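PHOX (Pseudomonas fluorescens, PDB 4A9V) catalyses phosphate monoester hydrolysis as a PhoX-type alkaline phosphatase, a beta-propeller enzyme that uses a complex iron-calcium cofactor for phosphotransfer. Local coordinates at residues Ala205-Asp210 with Asp235-Pro240; Ile225-His228 with Arg233-Met236; Asn353-Asp356 with Gly360-Asp363. All blocks are in the same frame, centred on the assembly; numbering follows the deposited sequence. Where two conformers were deposited one is given.

The three contacts illustrate how long connections between propeller strands are packed by contacts among irregular segments. Contacts 1 and 2 belong to one connection, between strands 189-193 and 249-252. They share D235 and M236, their centres lie about 10 Å apart, and they touch where N239 ND2 packs 3.9 Å from R233 CA. Contact 3 closes a separate loop later in the chain, its centre about 25 Å from that of contact 1 and about 31 Å from that of contact 2, without touching either. None belongs to the metal site; the side chain of W227 in contact 2 is about 14 Å from the mu-oxo-diiron.

Contact 1: Ala205-Asp210 with Asp235-Pro240; sequences AQQQFD and DMAKNP
Loop-on-loop packing within the long connection between propeller strands 189-193 and 249-252 brings Q207 and F209 against M236 and A237, on either side of helix 211-216 in sequence. M236 meets the phenyl ring of F209 at its edge, CB lying near the ring plane and 4.0 Å from F209 CE1. Bends at chi2 and chi3 fold the methionine back, so that its CE also comes within 4.1 Å of F209 CE1, and the two side chains cross at about a right angle. Q207 CG lies over one face of the same ring, toward its rim. The turn at residues 235-239 that presents M236 and A237 begins with an Asx turn: D235 OD1 accepts from A237 N at 3.0 Å, the N-H arriving from above the carboxylate plane. D235 O accepts from both K238 N and N239 N, two backbone bonds on one oxygen. Q207 is deposited in two conformers; in the one described, OE1 lies 3.5 Å from A237 CB, and that approach is correspondingly less certain. In this conformer NE2 donates to Q208 O almost straight (171°) while OE1 is bonded to S202 OG. D210 N-caps helix 211-216 through Q213 N, while M236 also packs on the side chain of Q213.

Contact 2: Ile225-His228 with Arg233-Met236; sequences INWH and RFDM
W227 points the edge of its indole at the face of F234 in a T-shaped (edge-to-face) pair: the six-membered ring of W227 and the ring of F234 stand at 77° with their centroids 5.1 Å apart. W227 CE3 sits over the middle of the phenyl face, 3.8 Å from F234 CE1 and at similar distances from the other ring atoms. One face of the indole carries I225 CG2 from its own segment, offset toward the rim. F234 in turn sets CZ over the centre of the R233 guanidinium, whose charge is met by a salt bridge to E242.

H228 contributes its CB rather than its ring. With CG placed between the backbone N and the carbonyl carbon (chi1 62°), the imidazole leads away, and CB is left 3.4 Å from F234 O and 4.1 Å from F234 CB. A water links the backbone of H228 to the carboxylate of D235, donating to H228 O at 2.8 Å and weakly to D235 OD2 at 3.0 Å; it also lies at the edge of the imidazole, in its plane. The firmer partner of D235 OD2 is S203 OG. The contact is thus a buried aromatic pair flanked by a water bridge, closing a tight bend in which four residues separate the segments. Both segments lie between helix 211-216 and strand 249-252; F234 and M236 are tied by backbone bonds to G201, and W227 and F234 pack on L114 of the earlier helix 107-115.

Contact 3: Asn353-Asp356 with Gly360-Asp363; sequences NGID and GFAD
I355 and D356 meet G360 and F361 at the neck of a short loop closed by a pi-turn, its backbone bond running from F361 N to D356 O, and by an apolar pair; the loop is part of the connection from strand 340-347 to helix 364-369. Entry to the neck is by N353, whose ND2 donates back to E347 O at the end of that strand. G354 follows with a positive phi of 79°, which favours glycine, and its carbonyl is bonded to S359 OG inside the loop.

I355 is the first residue to touch the other segment. Its CG2, anti to the backbone N, reaches the phenyl ring of F361, 3.7 Å from CD1 and 3.9 Å from CG, at a slant that is neither over the face nor at the edge, and the two side chains cross obliquely. Both also rest on V367 of helix 364-369, and F361 continues onto L373, A374 and V377 of helix 371-377, so the buried side of the loop is packed against two consecutive helices.

The CB of D356 points away from the other segment, and its OD1 bonds to S358 OG; its backbone N is bonded to S359 OG. Serines inside the loop therefore hold this residue while its carbonyl faces across. G360 N comes to 3.0 Å from D356 O. G360 adopts a positive phi that would press a beta carbon against the preceding carbonyl oxygen. Just beyond, D363 N-caps helix 364-369 through E366 N, so the neck leads directly into the helix. The closing bond from F361 N to D356 O is 3.0 Å long and fairly straight at 166°, with the donor well above the carbonyl plane rather than on a lone pair.

Contact 1: Ala205-Asp210 with Asp235-Pro240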
ATOM      1  N   ALA A 205      25.399 -15.534 -10.898  1.00 13.97           N
ATOM      2  CA  ALA A 205      24.161 -15.826 -11.610  1.00 16.01           C
ATOM      3  C   ALA A 205      23.572 -17.175 -11.194  1.00 16.03           C
ATOM      4  O   ALA A 205      22.375 -17.410 -11.374  1.00 18.53           O
ATOM      5  CB  ALA A 205      24.392 -15.791 -13.111  1.00 19.38           C
ATOM      6  N   GLN A 206      24.418 -18.067 -10.676  1.00 16.34           N
ATOM      7  CA  GLN A 206      23.970 -19.384 -10.211  1.00 19.20           C
ATOM      8  C   GLN A 206      23.857 -19.433  -8.684  1.00 14.40           C
ATOM      9  O   GLN A 206      23.895 -20.504  -8.073  1.00 16.03           O
ATOM     10  CB  GLN A 206      24.927 -20.473 -10.708  1.00 32.58           C
ATOM     11  CG  GLN A 206      25.162 -20.448 -12.214  1.00 92.23           C
ATOM     12  CD  GLN A 206      24.329 -21.478 -12.963  1.00163.55           C
ATOM     13  OE1 GLN A 206      24.051 -22.563 -12.442  1.00 75.36           O
ATOM     14  NE2 GLN A 206      24.078 -21.214 -14.242  1.00172.27           N
ATOM     15  N   GLN A 207      23.671 -18.272  -8.067  1.00 13.57           N
ATOM     16  CA  GLN A 207      23.489 -18.154  -6.622  0.50 10.94           C
ATOM     17  C   GLN A 207      22.520 -19.208  -6.102  1.00 11.35           C
ATOM     18  O   GLN A 207      21.376 -19.256  -6.563  1.00 14.27           O
ATOM     19  CB  GLN A 207      22.931 -16.761  -6.309  0.50  8.75           C
ATOM     20  CG  GLN A 207      22.792 -16.438  -4.830  0.50  8.60           C
ATOM     21  CD  GLN A 207      24.122 -16.469  -4.095  0.50  9.22           C
ATOM     22  OE1 GLN A 207      25.039 -15.713  -4.418  0.50 11.39           O
ATOM     23  NE2 GLN A 207      24.207 -17.293  -3.055  0.50  9.19           N
ATOM     24  N   GLN A 208      22.926 -19.942  -5.069  1.00 12.90           N
ATOM     25  CA  GLN A 208      22.024 -20.789  -4.319  1.00 12.96           C
ATOM     26  C   GLN A 208      21.212 -19.952  -3.351  1.00 14.42           C
ATOM     27  O   GLN A 208      21.750 -19.067  -2.670  1.00 16.61           O
ATOM     28  CB  GLN A 208      22.806 -21.820  -3.519  1.00 15.71           C
ATOM     29  CG  GLN A 208      23.609 -22.782  -4.362  1.00 15.09           C
ATOM     30  CD  GLN A 208      24.278 -23.828  -3.508  1.00 19.41           C
ATOM     31  OE1 GLN A 208      24.840 -23.496  -2.460  1.00 25.23           O
ATOM     32  NE2 GLN A 208      23.942 -25.084  -3.768  1.00 18.66           N
ATOM     33  N   PHE A 209      19.909 -20.204  -3.310  1.00 12.56           N
ATOM     34  CA  PHE A 209      19.042 -19.592  -2.322  1.00 11.82           C
ATOM     35  C   PHE A 209      18.376 -20.674  -1.486  1.00 11.29           C
ATOM     36  O   PHE A 209      18.097 -21.762  -1.985  1.00 13.29           O
ATOM     37  CB  PHE A 209      17.981 -18.727  -3.010  1.00 11.47           C
ATOM     38  CG  PHE A 209      18.548 -17.518  -3.707  1.00 12.03           C
ATOM     39  CD1 PHE A 209      19.180 -16.524  -2.982  1.00 12.89           C
ATOM     40  CD2 PHE A 209      18.466 -17.384  -5.084  1.00 13.61           C
ATOM     41  CE1 PHE A 209      19.662 -15.390  -3.603  1.00 14.04           C
ATOM     42  CE2 PHE A 209      18.937 -16.242  -5.711  1.00 15.08           C
ATOM     43  CZ  PHE A 209      19.589 -15.274  -4.975  1.00 14.48           C
ATOM     44  N   ASP A 210      18.262 -20.420  -0.187  1.00 11.77           N
ATOM     45  CA  ASP A 210      17.680 -21.376   0.737  1.00 11.48           C
ATOM     46  C   ASP A 210      16.150 -21.291   0.677  1.00 10.35           C
ATOM     47  O   ASP A 210      15.590 -20.458  -0.039  1.00 11.00           O
ATOM     48  CB  ASP A 210      18.214 -21.137   2.164  1.00 12.52           C
ATOM     49  CG  ASP A 210      17.764 -19.807   2.761  1.00 13.18           C
ATOM     50  OD1 ASP A 210      16.590 -19.441   2.582  1.00 14.81           O
ATOM     51  OD2 ASP A 210      18.520 -19.235   3.578  1.00 17.70           O
ATOM     52  N   ASP A 235      23.781  -7.151  -3.064  1.00  8.80           N
ATOM     53  CA  ASP A 235      24.376  -8.355  -3.642  1.00 10.26           C
ATOM     54  C   ASP A 235      24.331  -9.494  -2.632  1.00  9.77           C
ATOM     55  O   ASP A 235      25.065  -9.492  -1.637  1.00 10.20           O
ATOM     56  CB  ASP A 235      25.817  -8.055  -4.046  1.00 10.09           C
ATOM     57  CG  ASP A 235      26.517  -9.240  -4.693  1.00 11.00           C
ATOM     58  OD1 ASP A 235      25.916 -10.337  -4.783  1.00 12.21           O
ATOM     59  OD2 ASP A 235      27.663  -9.046  -5.145  1.00 14.88           O
ATOM     60  N   MET A 236      23.432 -10.443  -2.877  1.00  9.68           N
ATOM     61  CA  MET A 236      23.213 -11.564  -1.969  1.00 10.54           C
ATOM     62  C   MET A 236      24.418 -12.490  -1.817  1.00 10.50           C
ATOM     63  O   MET A 236      24.473 -13.259  -0.859  1.00 11.83           O
ATOM     64  CB  MET A 236      22.005 -12.380  -2.425  1.00  9.73           C
ATOM     65  CG  MET A 236      20.694 -11.625  -2.343  1.00 10.89           C
ATOM     66  SD  MET A 236      20.131 -11.447  -0.640  1.00 11.45           S
ATOM     67  CE  MET A 236      19.742 -13.141  -0.210  1.00 11.29           C
ATOM     68  N   ALA A 237      25.374 -12.423  -2.742  1.00 11.79           N
ATOM     69  CA  ALA A 237      26.611 -13.194  -2.601  1.00 12.25           C
ATOM     70  C   ALA A 237      27.436 -12.651  -1.437  1.00 14.31           C
ATOM     71  O   ALA A 237      28.327 -13.335  -0.935  1.00 16.35           O
ATOM     72  CB  ALA A 237      27.421 -13.165  -3.892  1.00 15.42           C
ATOM     73  N   LYS A 238      27.264 -11.363  -1.146  1.00 11.62           N
ATOM     74  CA  LYS A 238      28.073 -10.670  -0.145  1.00 13.32           C
ATOM     75  C   LYS A 238      27.307 -10.408   1.153  1.00 12.32           C
ATOM     76  O   LYS A 238      27.880 -10.474   2.240  1.00 15.77           O
ATOM     77  CB  LYS A 238      28.595  -9.350  -0.719  1.00 15.44           C
ATOM     78  CG  LYS A 238      29.523  -9.533  -1.906  1.00 18.41           C
ATOM     79  CD  LYS A 238      29.970  -8.211  -2.512  1.00 25.92           C
ATOM     80  CE  LYS A 238      31.158  -8.396  -3.447  1.00 56.30           C
ATOM     81  NZ  LYS A 238      31.666  -7.096  -3.969  1.00 90.11           N
ATOM     82  N   ASN A 239      26.030 -10.056   1.032  1.00 10.22           N
ATOM     83  CA  ASN A 239      25.252  -9.577   2.169  1.00  9.47           C
ATOM     84  C   ASN A 239      23.873 -10.223   2.233  1.00  9.43           C
ATOM     85  O   ASN A 239      22.849  -9.536   2.202  1.00  9.30           O
ATOM     86  CB  ASN A 239      25.103  -8.060   2.093  1.00 10.74           C
ATOM     87  CG  ASN A 239      26.418  -7.349   2.288  1.00 11.12           C
ATOM     88  OD1 ASN A 239      27.008  -7.410   3.365  1.00 13.69           O
ATOM     89  ND2 ASN A 239      26.929  -6.750   1.227  1.00 11.62           N
ATOM     90  N   PRO A 240      23.822 -11.562   2.308  1.00  9.82           N
ATOM     91  CA  PRO A 240      22.525 -12.228   2.232  1.00 10.10           C
ATOM     92  C   PRO A 240      21.546 -11.835   3.334  1.00  8.86           C
ATOM     93  O   PRO A 240      20.340 -11.813   3.102  1.00  9.76           O
ATOM     94  CB  PRO A 240      22.889 -13.712   2.326  1.00 11.40           C
ATOM     95  CG  PRO A 240      24.210 -13.735   3.013  1.00 11.36           C
ATOM     96  CD  PRO A 240      24.924 -12.518   2.502  1.00 10.77           C
TER

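Contact 2: Ile225-His228 with Arg233-Met236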
ATOM      1  N   ILE A 225      15.788  -4.336 -11.545  1.00 10.82           N
ATOM      2  CA  ILE A 225      16.185  -3.206 -10.709  1.00 10.05           C
ATOM      3  C   ILE A 225      17.695  -2.928 -10.838  1.00  9.94           C
ATOM      4  O   ILE A 225      18.107  -1.787 -11.083  1.00 10.43           O
ATOM      5  CB  ILE A 225      15.787  -3.446  -9.232  1.00  9.63           C
ATOM      6  CG1 ILE A 225      14.274  -3.636  -9.103  1.00 11.47           C
ATOM      7  CG2 ILE A 225      16.274  -2.309  -8.352  1.00  9.77           C
ATOM      8  CD1 ILE A 225      13.455  -2.505  -9.680  1.00 12.60           C
ATOM      9  N   ASN A 226      18.513  -3.968 -10.680  1.00  9.89           N
ATOM     10  CA  ASN A 226      19.927  -3.916 -11.023  1.00 10.24           C
ATOM     11  C   ASN A 226      20.661  -2.805 -10.272  1.00 10.08           C
ATOM     12  O   ASN A 226      21.462  -2.049 -10.831  1.00 11.48           O
ATOM     13  CB  ASN A 226      20.084  -3.827 -12.540  1.00 12.62           C
ATOM     14  CG  ASN A 226      19.546  -5.065 -13.239  1.00 14.33           C
ATOM     15  OD1 ASN A 226      19.659  -6.171 -12.715  1.00 17.72           O
ATOM     16  ND2 ASN A 226      18.832  -4.865 -14.338  1.00 17.27           N
ATOM     17  N   TRP A 227      20.482  -2.829  -8.954  1.00  9.22           N
ATOM     18  CA  TRP A 227      21.314  -2.060  -8.034  1.00  9.52           C
ATOM     19  C   TRP A 227      22.565  -2.805  -7.642  1.00 10.14           C
ATOM     20  O   TRP A 227      23.615  -2.201  -7.433  1.00 10.44           O
ATOM     21  CB  TRP A 227      20.525  -1.726  -6.776  1.00  9.40           C
ATOM     22  CG  TRP A 227      19.363  -0.805  -7.007  1.00  8.79           C
ATOM     23  CD1 TRP A 227      19.056  -0.087  -8.159  1.00 10.13           C
ATOM     24  CD2 TRP A 227      18.344  -0.445  -6.035  1.00  8.30           C
ATOM     25  NE1 TRP A 227      17.945   0.686  -7.959  1.00  9.33           N
ATOM     26  CE2 TRP A 227      17.425   0.452  -6.727  1.00  8.62           C
ATOM     27  CE3 TRP A 227      18.022  -0.892  -4.770  1.00  8.20           C
ATOM     28  CZ2 TRP A 227      16.285   0.933  -6.120  1.00  8.94           C
ATOM     29  CZ3 TRP A 227      16.875  -0.400  -4.163  1.00  8.64           C
ATOM     30  CH2 TRP A 227      16.022   0.485  -4.826  1.00  9.52           C
ATOM     31  N   HIS A 228      22.460  -4.123  -7.508  1.00 10.21           N
ATOM     32  CA  HIS A 228      23.549  -4.931  -6.963  1.00  9.89           C
ATOM     33  C   HIS A 228      24.866  -4.886  -7.711  1.00 11.24           C
ATOM     34  O   HIS A 228      25.905  -5.090  -7.093  1.00 12.32           O
ATOM     35  CB  HIS A 228      23.094  -6.377  -6.770  1.00 11.37           C
ATOM     36  CG  HIS A 228      22.703  -7.070  -8.053  1.00 10.65           C
ATOM     37  ND1 HIS A 228      21.479  -6.932  -8.613  1.00 11.72           N
ATOM     38  CD2 HIS A 228      23.419  -7.930  -8.876  1.00 12.59           C
ATOM     39  CE1 HIS A 228      21.444  -7.622  -9.768  1.00 12.79           C
ATOM     40  NE2 HIS A 228      22.631  -8.233  -9.928  1.00 14.03           N
ATOM     41  N   ARG A 233      25.463  -3.766  -1.044  1.00 10.34           N
ATOM     42  CA  ARG A 233      24.466  -4.019  -0.015  1.00  9.84           C
ATOM     43  C   ARG A 233      23.342  -4.913  -0.553  1.00  9.11           C
ATOM     44  O   ARG A 233      22.714  -5.650   0.199  1.00  9.56           O
ATOM     45  CB  ARG A 233      23.907  -2.695   0.508  1.00 10.18           C
ATOM     46  CG  ARG A 233      22.943  -2.846   1.673  1.00  9.45           C
ATOM     47  CD  ARG A 233      22.766  -1.557   2.458  1.00  9.33           C
ATOM     48  NE  ARG A 233      22.090  -0.513   1.695  1.00  9.64           N
ATOM     49  CZ  ARG A 233      20.835  -0.131   1.913  1.00  9.38           C
ATOM     50  NH1 ARG A 233      19.995  -0.937   2.548  1.00  9.20           N
ATOM     51  NH2 ARG A 233      20.415   1.044   1.469  1.00  9.68           N
ATOM     52  N   PHE A 234      23.109  -4.827  -1.857  1.00  8.79           N
ATOM     53  CA  PHE A 234      22.029  -5.544  -2.524  1.00  8.70           C
ATOM     54  C   PHE A 234      22.495  -6.825  -3.221  1.00  8.81           C
ATOM     55  O   PHE A 234      21.699  -7.496  -3.891  1.00  9.54           O
ATOM     56  CB  PHE A 234      21.348  -4.605  -3.522  1.00  8.67           C
ATOM     57  CG  PHE A 234      20.661  -3.438  -2.861  1.00  8.42           C
ATOM     58  CD1 PHE A 234      19.437  -3.602  -2.246  1.00  9.06           C
ATOM     59  CD2 PHE A 234      21.340  -2.252  -2.644  1.00  9.06           C
ATOM     60  CE1 PHE A 234      18.883  -2.593  -1.483  1.00 10.16           C
ATOM     61  CE2 PHE A 234      20.792  -1.233  -1.880  1.00 10.67           C
ATOM     62  CZ  PHE A 234      19.570  -1.415  -1.281  1.00 10.54           C
ATOM     63  N   ASP A 235      23.781  -7.151  -3.064  1.00  8.80           N
ATOM     64  CA  ASP A 235      24.376  -8.355  -3.642  1.00 10.26           C
ATOM     65  C   ASP A 235      24.331  -9.494  -2.632  1.00  9.77           C
ATOM     66  O   ASP A 235      25.065  -9.492  -1.637  1.00 10.20           O
ATOM     67  CB  ASP A 235      25.817  -8.055  -4.046  1.00 10.09           C
ATOM     68  CG  ASP A 235      26.517  -9.240  -4.693  1.00 11.00           C
ATOM     69  OD1 ASP A 235      25.916 -10.337  -4.783  1.00 12.21           O
ATOM     70  OD2 ASP A 235      27.663  -9.046  -5.145  1.00 14.88           O
ATOM     71  N   MET A 236      23.432 -10.443  -2.877  1.00  9.68           N
ATOM     72  CA  MET A 236      23.213 -11.564  -1.969  1.00 10.54           C
ATOM     73  C   MET A 236      24.418 -12.490  -1.817  1.00 10.50           C
ATOM     74  O   MET A 236      24.473 -13.259  -0.859  1.00 11.83           O
ATOM     75  CB  MET A 236      22.005 -12.380  -2.425  1.00  9.73           C
ATOM     76  CG  MET A 236      20.694 -11.625  -2.343  1.00 10.89           C
ATOM     77  SD  MET A 236      20.131 -11.447  -0.640  1.00 11.45           S
ATOM     78  CE  MET A 236      19.742 -13.141  -0.210  1.00 11.29           C
TER
HETATM   79  O   HOH W   1      26.681  -7.754  -7.723  1.00 33.08           O

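Contact 3: Asn353-Asp356 with Gly360-Asp363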
ATOM      1  N   ASN A 353       0.783 -24.309  17.630  1.00 17.66           N
ATOM      2  CA  ASN A 353       0.260 -24.580  16.288  1.00 15.95           C
ATOM      3  C   ASN A 353       1.302 -25.231  15.380  1.00 16.56           C
ATOM      4  O   ASN A 353       1.223 -25.138  14.157  1.00 17.76           O
ATOM      5  CB  ASN A 353      -0.269 -23.294  15.643  1.00 16.12           C
ATOM      6  CG  ASN A 353      -1.479 -22.737  16.363  1.00 15.83           C
ATOM      7  OD1 ASN A 353      -2.341 -23.494  16.825  1.00 18.95           O
ATOM      8  ND2 ASN A 353      -1.578 -21.410  16.421  1.00 15.41           N
ATOM      9  N   GLY A 354       2.207 -25.994  15.983  1.00 17.82           N
ATOM     10  CA  GLY A 354       3.189 -26.763  15.220  1.00 18.22           C
ATOM     11  C   GLY A 354       4.361 -25.942  14.713  1.00 15.91           C
ATOM     12  O   GLY A 354       5.174 -26.433  13.927  1.00 15.94           O
ATOM     13  N   ILE A 355       4.497 -24.725  15.233  1.00 14.51           N
ATOM     14  CA  ILE A 355       5.615 -23.856  14.903  1.00 14.44           C
ATOM     15  C   ILE A 355       6.729 -24.055  15.931  1.00 15.79           C
ATOM     16  O   ILE A 355       6.616 -23.623  17.077  1.00 17.85           O
ATOM     17  CB  ILE A 355       5.189 -22.378  14.916  1.00 12.85           C
ATOM     18  CG1 ILE A 355       4.060 -22.126  13.914  1.00 12.26           C
ATOM     19  CG2 ILE A 355       6.371 -21.473  14.625  1.00 13.17           C
ATOM     20  CD1 ILE A 355       3.408 -20.776  14.099  1.00 13.78           C
ATOM     21  N   ASP A 356       7.800 -24.726  15.521  1.00 16.34           N
ATOM     22  CA  ASP A 356       8.873 -25.077  16.441  1.00 17.45           C
ATOM     23  C   ASP A 356      10.085 -25.546  15.643  1.00 18.13           C
ATOM     24  O   ASP A 356      10.133 -25.391  14.421  1.00 17.98           O
ATOM     25  CB  ASP A 356       8.410 -26.166  17.418  1.00 23.52           C
ATOM     26  CG  ASP A 356       7.919 -27.412  16.714  1.00 27.16           C
ATOM     27  OD1 ASP A 356       8.422 -27.711  15.612  1.00 24.76           O
ATOM     28  OD2 ASP A 356       7.029 -28.094  17.262  1.00 56.36           O
ATOM     29  N   GLY A 360      11.171 -25.773  11.604  1.00 19.99           N
ATOM     30  CA  GLY A 360      12.242 -24.939  11.059  1.00 19.68           C
ATOM     31  C   GLY A 360      12.378 -23.581  11.726  1.00 17.84           C
ATOM     32  O   GLY A 360      12.992 -22.677  11.170  1.00 20.33           O
ATOM     33  N   PHE A 361      11.766 -23.416  12.896  1.00 14.93           N
ATOM     34  CA  PHE A 361      11.791 -22.130  13.593  1.00 14.31           C
ATOM     35  C   PHE A 361      12.464 -22.290  14.951  1.00 16.21           C
ATOM     36  O   PHE A 361      11.974 -23.009  15.818  1.00 17.09           O
ATOM     37  CB  PHE A 361      10.372 -21.593  13.777  1.00 13.67           C
ATOM     38  CG  PHE A 361       9.585 -21.521  12.503  1.00 12.82           C
ATOM     39  CD1 PHE A 361       8.860 -22.611  12.067  1.00 13.32           C
ATOM     40  CD2 PHE A 361       9.639 -20.395  11.703  1.00 12.11           C
ATOM     41  CE1 PHE A 361       8.195 -22.581  10.859  1.00 14.16           C
ATOM     42  CE2 PHE A 361       8.936 -20.342  10.517  1.00 13.30           C
ATOM     43  CZ  PHE A 361       8.247 -21.451  10.075  1.00 14.56           C
ATOM     44  N   ALA A 362      13.619 -21.659  15.111  1.00 15.19           N
ATOM     45  CA  ALA A 362      14.399 -21.817  16.334  1.00 16.36           C
ATOM     46  C   ALA A 362      13.795 -21.036  17.498  1.00 14.96           C
ATOM     47  O   ALA A 362      14.026 -21.357  18.664  1.00 17.14           O
ATOM     48  CB  ALA A 362      15.835 -21.377  16.100  1.00 19.79           C
ATOM     49  N   ASP A 363      13.135 -19.933  17.174  1.00 12.42           N
ATOM     50  CA  ASP A 363      12.709 -18.963  18.170  1.00 12.86           C
ATOM     51  C   ASP A 363      11.685 -18.025  17.537  1.00 10.86           C
ATOM     52  O   ASP A 363      11.375 -18.150  16.354  1.00 11.41           O
ATOM     53  CB  ASP A 363      13.914 -18.180  18.702  1.00 13.78           C
ATOM     54  CG  ASP A 363      14.742 -17.557  17.593  1.00 14.83           C
ATOM     55  OD1 ASP A 363      14.162 -17.107  16.591  1.00 14.79           O
ATOM     56  OD2 ASP A 363      15.983 -17.525  17.717  1.00 19.45           O
TER